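Local coordinates for hypothetical protein (PDB 4JX2) that is of unknown function but is probably secreted, its DUF5624-containing chain combining alpha helices with a mixed beta sheet in a new way, at residues Gly190-Met193 / Ser194-Asn198; Ile221-Asn224 / Asn225-Gly229; Gly271-Lys274 / Gly275-Trp278; Tyr318-Asn322 / Asn323-Gly327. All blocks are in the same frame, centred on the assembly; numbering follows the deposited sequence.

Contact 1: Gly190-Met193 / Ser194-Asn198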
loop_
_atom_site.group_PDB
_atom_site.type_symbol
_atom_site.label_atom_id
_atom_site.label_comp_id
_atom_site.label_asym_id
_atom_site.label_seq_id
_atom_site.Cartn_x
_atom_site.Cartn_y
_atom_site.Cartn_z
ATOM N N GLY A 190 0.284 -36.824 -10.627
ATOM C CA GLY A 190 0.644 -38.066 -9.951
ATOM C C GLY A 190 1.662 -38.872 -10.724
ATOM O O GLY A 190 2.742 -39.169 -10.210
ATOM N N ASN A 191 1.362 -39.174 -11.989
ATOM C CA ASN A 191 2.284 -39.947 -12.825
ATOM C C ASN A 191 3.549 -39.157 -13.186
ATOM O O ASN A 191 4.594 -39.772 -13.400
ATOM C CB ASN A 191 1.599 -40.474 -14.058
ATOM C CG ASN A 191 0.638 -41.590 -13.738
ATOM O OD1 ASN A 191 0.983 -42.571 -13.059
ATOM N ND2 ASN A 191 -0.577 -41.475 -14.241
ATOM N N TYR A 192 3.481 -37.810 -13.183
ATOM C CA TYR A 192 4.662 -36.995 -13.437
ATOM C C TYR A 192 5.621 -37.161 -12.245
ATOM O O TYR A 192 6.801 -37.467 -12.449
ATOM C CB TYR A 192 4.302 -35.509 -13.690
ATOM C CG TYR A 192 5.514 -34.604 -13.649
ATOM C CD1 TYR A 192 6.497 -34.677 -14.638
ATOM C CD2 TYR A 192 5.722 -33.731 -12.582
ATOM C CE1 TYR A 192 7.646 -33.894 -14.575
ATOM C CE2 TYR A 192 6.870 -32.940 -12.509
ATOM C CZ TYR A 192 7.825 -33.018 -13.517
ATOM O OH TYR A 192 8.974 -32.272 -13.460
HETATM N N MSE A 193 5.102 -36.996 -11.000
HETATM C CA MSE A 193 5.900 -37.130 -9.775
HETATM C C MSE A 193 6.492 -38.521 -9.661
HETATM O O MSE A 193 7.665 -38.659 -9.306
HETATM C CB MSE A 193 5.069 -36.816 -8.550
HETATM C CG MSE A 193 4.775 -35.350 -8.427
HETATM SE SE MSE A 193 3.635 -34.970 -6.910
HETATM C CE MSE A 193 2.777 -33.478 -7.717
ATOM N N SER A 194 5.700 -39.542 -10.036
ATOM C CA SER A 194 6.120 -40.932 -10.031
ATOM C C SER A 194 7.360 -41.126 -10.918
ATOM O O SER A 194 8.335 -41.750 -10.481
ATOM C CB SER A 194 4.977 -41.823 -10.500
ATOM O OG SER A 194 5.378 -43.180 -10.491
ATOM N N ASP A 195 7.330 -40.534 -12.138
ATOM C CA ASP A 195 8.381 -40.587 -13.148
ATOM C C ASP A 195 9.653 -39.907 -12.676
ATOM O O ASP A 195 10.739 -40.374 -13.001
ATOM C CB ASP A 195 7.875 -39.952 -14.452
ATOM C CG ASP A 195 6.851 -40.794 -15.210
ATOM O OD1 ASP A 195 6.728 -42.016 -14.905
ATOM O OD2 ASP A 195 6.188 -40.244 -16.117
ATOM N N VAL A 196 9.523 -38.829 -11.892
ATOM C CA VAL A 196 10.660 -38.079 -11.340
ATOM C C VAL A 196 11.349 -38.934 -10.248
ATOM O O VAL A 196 12.580 -39.098 -10.277
ATOM C CB VAL A 196 10.215 -36.682 -10.813
ATOM C CG1 VAL A 196 11.248 -36.081 -9.853
ATOM C CG2 VAL A 196 9.911 -35.727 -11.965
ATOM N N LEU A 197 10.544 -39.491 -9.310
ATOM C CA LEU A 197 11.026 -40.309 -8.197
ATOM C C LEU A 197 11.547 -41.676 -8.681
ATOM O O LEU A 197 12.398 -42.276 -8.007
ATOM C CB LEU A 197 9.934 -40.489 -7.133
ATOM C CG LEU A 197 9.410 -39.223 -6.452
ATOM C CD1 LEU A 197 8.056 -39.465 -5.835
ATOM C CD2 LEU A 197 10.376 -38.682 -5.429
ATOM N N ASN A 198 11.059 -42.155 -9.851
ATOM C CA ASN A 198 11.522 -43.412 -10.455
ATOM C C ASN A 198 12.668 -43.131 -11.446
ATOM O O ASN A 198 13.143 -44.050 -12.121
ATOM C CB ASN A 198 10.379 -44.169 -11.141
ATOM C CG ASN A 198 9.441 -44.854 -10.191
ATOM O OD1 ASN A 198 9.840 -45.690 -9.386
ATOM N ND2 ASN A 198 8.160 -44.539 -10.283
#
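Tyr192 and Val196 meet one helical turn apart through two torsions. The tyrosine ring leaves its CB with CG trans to the main-chain N (chi1 167°), which swings it along the helix toward its C-terminal end, while CG2 of Val196 lies beside its own N and points back at the ring. That methyl sits over one face of the Tyr192 ring as a CH-pi contact, off-centre toward the phenol end: Val196 CG2 is 4.1 Å from the ring centroid and 3.8 Å from Tyr192 CZ. Phe212 stacks with the same tyrosine ring, which is thereby tied to helix 205-213. The backbone beneath forms the last two turns of helix 175-197, within the DUF5624 region, and its i to i+4 bonds run from Ser194 N to Gly190 O at 3.0 Å through to Leu197 N on Met193 O, also 3.0 Å and nearly straight at 168°. Asn198 N still reaches Ser194 O, at 2.8 Å, although Asn198 itself has left the helix. Met193, a selenomethionine, turns to another side and packs on helices 119-131 and 136-155. The polar side faces the chain's C-terminal end: Asn191 OD1 accepts from Gln430 N, its ND2 gives to Tyr219 OH and Val428 O, and Ser194 OG is hydrogen-bonded to Gln430 O.

Contact 2: Ile221-Asn224 / Asn225-Gly229; sequences IPYN and NVMIG
Apolar packing between Tyr223 and Val226 leads the contact. Val226 CG1 lies over one face of the Tyr223 ring, displaced toward its rim, in a CH-pi contact 4.0 Å from the centroid; the closest ring atom is Tyr223 CZ, 3.6 Å from Val226 CG1. The side chains of Met227, a selenomethionine, and Tyr223 cross at about a right angle, Met227 CG 3.9 Å from Tyr223 CD2. With Tyr223 CG anti to its main-chain N (chi1 -159°), the ring lies along the first turn and can meet both residues. This is the N-terminal start of helix 223-247, where Pro222 and Ile221 lead in from the preceding loop. Both also pack against Asn225: Ile221 CG2 comes 3.8 Å from Asn225 CB, and the proline ring slants across the Asn225 side chain, Pro222 CG 3.6 Å from Asn225 OD1. Among the backbone bonds, Asn225 N reaches Pro222 O at 3.1 Å, an i to i+3 bond, whereas Met227 N to Tyr223 O, at 2.9 Å, is a regular helical bond. Beyond the two segments, Tyr223 OH is hydrogen-bonded to Ile116 O, while Phe212 stacks with the ring.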
loop_
_atom_site.group_PDB
_atom_site.type_symbol
_atom_site.label_atom_id
_atom_site.label_comp_id
_atom_site.label_asym_id
_atom_site.label_seq_id
_atom_site.Cartn_x
_atom_site.Cartn_y
_atom_site.Cartn_z
ATOM N N ILE A 221 -3.114 -31.774 -22.579
ATOM C CA ILE A 221 -3.609 -30.505 -22.045
ATOM C C ILE A 221 -2.579 -30.037 -21.009
ATOM O O ILE A 221 -2.343 -30.745 -20.023
ATOM C CB ILE A 221 -5.041 -30.582 -21.451
ATOM C CG1 ILE A 221 -6.067 -31.082 -22.488
ATOM C CG2 ILE A 221 -5.459 -29.215 -20.872
ATOM C CD1 ILE A 221 -7.242 -31.872 -21.866
ATOM N N PRO A 222 -1.925 -28.875 -21.206
ATOM C CA PRO A 222 -0.944 -28.415 -20.199
ATOM C C PRO A 222 -1.536 -28.315 -18.794
ATOM O O PRO A 222 -2.723 -28.002 -18.660
ATOM C CB PRO A 222 -0.566 -27.011 -20.693
ATOM C CG PRO A 222 -0.876 -27.018 -22.138
ATOM C CD PRO A 222 -2.058 -27.916 -22.322
ATOM N N TYR A 223 -0.706 -28.510 -17.741
ATOM C CA TYR A 223 -1.170 -28.291 -16.367
ATOM C C TYR A 223 -1.454 -26.797 -16.168
ATOM O O TYR A 223 -2.277 -26.440 -15.321
ATOM C CB TYR A 223 -0.197 -28.811 -15.298
ATOM C CG TYR A 223 -0.924 -29.025 -13.993
ATOM C CD1 TYR A 223 -1.689 -30.170 -13.780
ATOM C CD2 TYR A 223 -0.926 -28.043 -13.001
ATOM C CE1 TYR A 223 -2.422 -30.344 -12.606
ATOM C CE2 TYR A 223 -1.661 -28.202 -11.824
ATOM C CZ TYR A 223 -2.409 -29.354 -11.635
ATOM O OH TYR A 223 -3.124 -29.533 -10.479
ATOM N N ASN A 224 -0.798 -25.932 -16.986
ATOM C CA ASN A 224 -1.022 -24.492 -17.047
ATOM C C ASN A 224 -2.530 -24.203 -17.219
ATOM O O ASN A 224 -3.050 -23.321 -16.545
ATOM C CB ASN A 224 -0.243 -23.904 -18.220
ATOM C CG ASN A 224 1.258 -23.727 -18.080
ATOM O OD1 ASN A 224 1.819 -23.497 -17.015
ATOM N ND2 ASN A 224 1.937 -23.703 -19.204
ATOM N N ASN A 225 -3.239 -24.986 -18.093
ATOM C CA ASN A 225 -4.684 -24.852 -18.327
ATOM C C ASN A 225 -5.495 -25.261 -17.076
ATOM O O ASN A 225 -6.506 -24.620 -16.766
ATOM C CB ASN A 225 -5.109 -25.683 -19.517
ATOM C CG ASN A 225 -4.649 -25.177 -20.870
ATOM O OD1 ASN A 225 -3.494 -24.758 -21.076
ATOM N ND2 ASN A 225 -5.537 -25.296 -21.848
ATOM N N VAL A 226 -5.037 -26.294 -16.347
ATOM C CA VAL A 226 -5.685 -26.743 -15.117
ATOM C C VAL A 226 -5.569 -25.608 -14.089
ATOM O O VAL A 226 -6.545 -25.320 -13.399
ATOM C CB VAL A 226 -5.117 -28.095 -14.597
ATOM C CG1 VAL A 226 -5.567 -28.402 -13.176
ATOM C CG2 VAL A 226 -5.509 -29.229 -15.516
HETATM N N MSE A 227 -4.403 -24.942 -14.016
HETATM C CA MSE A 227 -4.203 -23.836 -13.083
HETATM C C MSE A 227 -5.150 -22.689 -13.367
HETATM O O MSE A 227 -5.744 -22.189 -12.424
HETATM C CB MSE A 227 -2.763 -23.359 -13.085
HETATM C CG MSE A 227 -1.886 -24.291 -12.295
HETATM SE SE MSE A 227 -0.143 -23.606 -12.014
HETATM C CE MSE A 227 0.662 -23.900 -13.844
ATOM N N ILE A 228 -5.362 -22.323 -14.649
ATOM C CA ILE A 228 -6.280 -21.239 -15.011
ATOM C C ILE A 228 -7.738 -21.669 -14.718
ATOM O O ILE A 228 -8.465 -20.920 -14.062
ATOM C CB ILE A 228 -6.084 -20.753 -16.477
ATOM C CG1 ILE A 228 -4.604 -20.330 -16.780
ATOM C CG2 ILE A 228 -7.081 -19.639 -16.842
ATOM C CD1 ILE A 228 -3.858 -19.373 -15.701
ATOM N N GLY A 229 -8.118 -22.875 -15.154
ATOM C CA GLY A 229 -9.461 -23.409 -14.958
ATOM C C GLY A 229 -9.900 -23.419 -13.506
ATOM O O GLY A 229 -10.976 -22.925 -13.170
#

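Contact 3: Gly271-Lys274 / Gly275-Trp278. With SO4 (sulfate ion), chain H.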
loop_
_atom_site.group_PDB
_atom_site.type_symbol
_atom_site.label_atom_id
_atom_site.label_comp_id
_atom_site.label_asym_id
_atom_site.label_seq_id
_atom_site.Cartn_x
_atom_site.Cartn_y
_atom_site.Cartn_z
ATOM N N GLY A 271 -2.205 -6.772 -3.094
ATOM C CA GLY A 271 -3.523 -6.134 -3.134
ATOM C C GLY A 271 -3.657 -4.898 -2.277
ATOM O O GLY A 271 -4.710 -4.692 -1.663
ATOM N N VAL A 272 -2.573 -4.089 -2.202
ATOM C CA VAL A 272 -2.528 -2.874 -1.397
ATOM C C VAL A 272 -2.724 -1.632 -2.286
ATOM O O VAL A 272 -2.736 -0.507 -1.767
ATOM C CB VAL A 272 -1.273 -2.763 -0.487
ATOM C CG1 VAL A 272 -1.264 -3.866 0.571
ATOM C CG2 VAL A 272 0.029 -2.745 -1.289
ATOM N N SER A 273 -2.941 -1.837 -3.611
ATOM C CA SER A 273 -3.262 -0.751 -4.557
ATOM C C SER A 273 -4.364 -1.229 -5.492
ATOM O O SER A 273 -4.427 -2.416 -5.781
ATOM C CB SER A 273 -2.035 -0.260 -5.306
ATOM O OG SER A 273 -1.503 -1.305 -6.095
ATOM N N LYS A 274 -5.268 -0.324 -5.901
ATOM C CA LYS A 274 -6.466 -0.611 -6.698
ATOM C C LYS A 274 -6.190 -1.435 -7.971
ATOM O O LYS A 274 -6.956 -2.353 -8.242
ATOM C CB LYS A 274 -7.296 0.651 -7.019
ATOM C CG LYS A 274 -6.563 1.731 -7.799
ATOM C CD LYS A 274 -7.530 2.739 -8.443
ATOM C CE LYS A 274 -7.035 4.173 -8.384
ATOM N NZ LYS A 274 -5.850 4.424 -9.246
ATOM N N GLY A 275 -5.100 -1.168 -8.684
ATOM C CA GLY A 275 -4.749 -1.937 -9.884
ATOM C C GLY A 275 -4.267 -3.357 -9.627
ATOM O O GLY A 275 -4.211 -4.172 -10.551
ATOM N N SER A 276 -3.947 -3.674 -8.358
ATOM C CA SER A 276 -3.482 -4.991 -7.927
ATOM C C SER A 276 -4.477 -5.690 -6.974
ATOM O O SER A 276 -4.084 -6.652 -6.289
ATOM C CB SER A 276 -2.124 -4.861 -7.252
ATOM O OG SER A 276 -1.200 -4.266 -8.146
ATOM N N ASN A 277 -5.760 -5.215 -6.941
ATOM C CA ASN A 277 -6.833 -5.769 -6.127
ATOM C C ASN A 277 -8.134 -5.806 -6.926
ATOM O O ASN A 277 -8.802 -4.778 -7.114
ATOM C CB ASN A 277 -7.023 -5.004 -4.799
ATOM C CG ASN A 277 -7.728 -5.836 -3.741
ATOM O OD1 ASN A 277 -8.759 -6.477 -3.980
ATOM N ND2 ASN A 277 -7.153 -5.925 -2.571
ATOM N N TRP A 278 -8.530 -7.022 -7.339
ATOM C CA TRP A 278 -9.724 -7.244 -8.143
ATOM C C TRP A 278 -11.003 -6.969 -7.381
ATOM O O TRP A 278 -12.079 -6.955 -7.997
ATOM C CB TRP A 278 -9.727 -8.662 -8.728
ATOM C CG TRP A 278 -9.663 -9.750 -7.703
ATOM C CD1 TRP A 278 -8.554 -10.422 -7.299
ATOM C CD2 TRP A 278 -10.762 -10.290 -6.943
ATOM N NE1 TRP A 278 -8.878 -11.321 -6.304
ATOM C CE2 TRP A 278 -10.230 -11.282 -6.087
ATOM C CE3 TRP A 278 -12.152 -10.035 -6.909
ATOM C CZ2 TRP A 278 -11.028 -11.998 -5.181
ATOM C CZ3 TRP A 278 -12.948 -10.763 -6.037
ATOM C CH2 TRP A 278 -12.390 -11.727 -5.183
HETATM S S SO4 H . -2.931 1.714 -9.666
HETATM O O1 SO4 H . -1.783 2.260 -10.410
HETATM O O2 SO4 H . -3.260 2.622 -8.503
HETATM O O3 SO4 H . -4.082 1.518 -10.631
HETATM O O4 SO4 H . -2.472 0.435 -9.108
#
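The loop between strand 257-262 and helix 279-286 folds into a compact turn here, just ahead of the helix, with Asn277 binding across it. The amide of Asn277 gives ND2 to Gly271 O at 2.9 Å, with an angle of 166° at the hydrogen and the acceptor lying in the amide plane. CG of Asn277 is anti to its main-chain N (chi1 -158°), which carries the amide back to Gly271 O. Gly271 has a positive phi of 58°; its CA lies 3.2 Å from Ser276 O in a CA-H...O contact. Within the turn, Ser276 N reaches Ser273 O at 2.9 Å. A sulfate ion, probably from the crystallisation liquor, is bound at residues 274-275: Gly275 N donates to its O4 at 3.1 Å, and Lys274 NZ to its O2 at 3.2 Å. The bent lysine chain also brings NZ to Asp350 in a salt bridge, so the ammonium joins two anionic partners. Ser276 OG is anchored by Glu382. An asparagine side chain accepting from the main-chain N two residues on, Asn277 OD1 from Leu279 N, makes an Asx turn, here capping the start of helix 279-286.

Contact 4: Tyr318-Asn322 / Asn323-Gly327; sequences YNYYN and NTVWG
The Tyr320 ring meets both Thr324 and Val325, four and five positions on. From its CB, which points away from residues 323-327, CG stands trans to the main-chain N (chi1 176°) and sends the ring along the helix. At CD1 the ring meets Thr324, whose CB is 3.8 Å away and whose side chain crosses that of Tyr320 at about a right angle. CE1 lies within range of both Thr324 CG2 and Val325 CG2. Further out, CE2 and CZ face the valine: Val325 CG2 is 3.6 Å from Tyr320 CZ and sits over one face of the ring, 3.8 Å from the centroid, in a CH-pi contact. At the tip, Tyr320 OH is hydrogen-bonded to Ala303 N, and Lys305 makes a cation-pi contact with the ring. The backbone is spaced to match: Val325 N bonds to Tyr320 O at 2.8 Å, Trp326 N to Tyr321 O at 2.9 Å with an angle of 171°, and Gly327 N to Asn322 O. Asn319 O accepts from both Asn323 N, at 2.9 Å, and Thr324 N, at 3.1 Å, where the spacing changes from four residues to five. Trp326 and Val325 pack on strand 257-262, and Tyr321 on strand 79-84. Successive i to i+5 bonds of this kind are characteristic of a short pi-helical segment, here within helix 315-339.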
loop_
_atom_site.group_PDB
_atom_site.type_symbol
_atom_site.label_atom_id
_atom_site.label_comp_id
_atom_site.label_asym_id
_atom_site.label_seq_id
_atom_site.Cartn_x
_atom_site.Cartn_y
_atom_site.Cartn_z
ATOM N N TYR A 318 -17.641 1.804 15.359
ATOM C CA TYR A 318 -18.332 2.340 14.195
ATOM C C TYR A 318 -17.702 3.697 13.805
ATOM O O TYR A 318 -17.337 3.884 12.638
ATOM C CB TYR A 318 -19.852 2.474 14.437
ATOM C CG TYR A 318 -20.605 3.087 13.269
ATOM C CD1 TYR A 318 -20.991 2.312 12.177
ATOM C CD2 TYR A 318 -20.929 4.440 13.257
ATOM C CE1 TYR A 318 -21.681 2.872 11.099
ATOM C CE2 TYR A 318 -21.611 5.014 12.182
ATOM C CZ TYR A 318 -21.988 4.227 11.105
ATOM O OH TYR A 318 -22.663 4.792 10.043
ATOM N N ASN A 319 -17.536 4.614 14.790
ATOM C CA ASN A 319 -16.943 5.933 14.554
ATOM C C ASN A 319 -15.524 5.779 14.009
ATOM O O ASN A 319 -15.089 6.597 13.193
ATOM C CB ASN A 319 -16.967 6.808 15.830
ATOM C CG ASN A 319 -18.365 7.191 16.298
ATOM O OD1 ASN A 319 -19.362 7.095 15.565
ATOM N ND2 ASN A 319 -18.482 7.620 17.543
ATOM N N TYR A 320 -14.828 4.697 14.416
ATOM C CA TYR A 320 -13.481 4.420 13.948
ATOM C C TYR A 320 -13.470 4.180 12.429
ATOM O O TYR A 320 -12.745 4.865 11.722
ATOM C CB TYR A 320 -12.829 3.236 14.703
ATOM C CG TYR A 320 -11.472 2.884 14.140
ATOM C CD1 TYR A 320 -10.378 3.734 14.317
ATOM C CD2 TYR A 320 -11.301 1.762 13.335
ATOM C CE1 TYR A 320 -9.139 3.448 13.744
ATOM C CE2 TYR A 320 -10.062 1.457 12.770
ATOM C CZ TYR A 320 -8.987 2.306 12.973
ATOM O OH TYR A 320 -7.784 2.027 12.377
ATOM N N TYR A 321 -14.257 3.226 11.939
ATOM C CA TYR A 321 -14.265 2.888 10.517
ATOM C C TYR A 321 -14.912 3.982 9.656
ATOM O O TYR A 321 -14.375 4.337 8.607
ATOM C CB TYR A 321 -14.960 1.521 10.283
ATOM C CG TYR A 321 -14.131 0.360 10.780
ATOM C CD1 TYR A 321 -12.873 0.090 10.239
ATOM C CD2 TYR A 321 -14.582 -0.450 11.817
ATOM C CE1 TYR A 321 -12.089 -0.955 10.720
ATOM C CE2 TYR A 321 -13.818 -1.519 12.284
ATOM C CZ TYR A 321 -12.572 -1.768 11.731
ATOM O OH TYR A 321 -11.819 -2.823 12.188
ATOM N N ASN A 322 -16.039 4.513 10.114
ATOM C CA ASN A 322 -16.832 5.494 9.405
ATOM C C ASN A 322 -16.142 6.858 9.335
ATOM O O ASN A 322 -16.082 7.434 8.249
ATOM C CB ASN A 322 -18.207 5.607 10.083
ATOM C CG ASN A 322 -19.180 6.536 9.429
ATOM O OD1 ASN A 322 -19.498 6.414 8.250
ATOM N ND2 ASN A 322 -19.716 7.462 10.206
ATOM N N ASN A 323 -15.643 7.383 10.480
ATOM C CA ASN A 323 -15.053 8.720 10.553
ATOM C C ASN A 323 -13.517 8.732 10.563
ATOM O O ASN A 323 -12.927 9.460 9.771
ATOM C CB ASN A 323 -15.577 9.467 11.779
ATOM C CG ASN A 323 -17.079 9.633 11.825
ATOM O OD1 ASN A 323 -17.764 9.055 12.670
ATOM N ND2 ASN A 323 -17.624 10.435 10.927
ATOM N N THR A 324 -12.871 7.960 11.458
ATOM C CA THR A 324 -11.416 7.954 11.598
ATOM C C THR A 324 -10.773 7.393 10.356
ATOM O O THR A 324 -9.760 7.942 9.905
ATOM C CB THR A 324 -10.987 7.188 12.857
ATOM O OG1 THR A 324 -11.793 7.603 13.965
ATOM C CG2 THR A 324 -9.502 7.355 13.184
ATOM N N VAL A 325 -11.338 6.311 9.799
ATOM C CA VAL A 325 -10.768 5.690 8.608
ATOM C C VAL A 325 -11.357 6.335 7.344
ATOM O O VAL A 325 -10.700 7.192 6.763
ATOM C CB VAL A 325 -10.875 4.144 8.595
ATOM C CG1 VAL A 325 -10.184 3.569 7.371
ATOM C CG2 VAL A 325 -10.253 3.555 9.853
ATOM N N TRP A 326 -12.596 5.986 6.965
ATOM C CA TRP A 326 -13.229 6.443 5.730
ATOM C C TRP A 326 -13.349 7.976 5.631
ATOM O O TRP A 326 -12.889 8.550 4.637
ATOM C CB TRP A 326 -14.600 5.762 5.518
ATOM C CG TRP A 326 -15.067 5.879 4.096
ATOM C CD1 TRP A 326 -14.730 5.066 3.051
ATOM C CD2 TRP A 326 -15.810 6.968 3.531
ATOM N NE1 TRP A 326 -15.252 5.560 1.877
ATOM C CE2 TRP A 326 -15.890 6.745 2.136
ATOM C CE3 TRP A 326 -16.396 8.129 4.068
ATOM C CZ2 TRP A 326 -16.565 7.620 1.275
ATOM C CZ3 TRP A 326 -17.055 8.997 3.208
ATOM C CH2 TRP A 326 -17.151 8.731 1.835
ATOM N N GLY A 327 -13.954 8.596 6.651
ATOM C CA GLY A 327 -14.232 10.031 6.733
ATOM C C GLY A 327 -13.043 10.944 6.522
ATOM O O GLY A 327 -13.144 11.916 5.773
#

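How the contacts relate
The four contacts follow one another along the chain without touching. Contacts 1 and 2 lie within the DUF5624 region, their centres about 19 Å apart and nearest atoms about 7 Å apart; Phe212 links them, stacking with a tyrosine of each. Contact 3, nearest the centre of the chain, lies about 25 Å from contact 2 and about 21 Å from contact 4, centre to centre. Contact 4 is across the chain's centre from contact 1, their centres about 55 Å apart. Contact 4 packs on strand 257-262, and contact 3 occupies the loop after it. Pentaethylene glycol, like the sulfate of contact 3 probably from the crystallisation liquor, is bound near contact 1 and near contact 4; no active site is known.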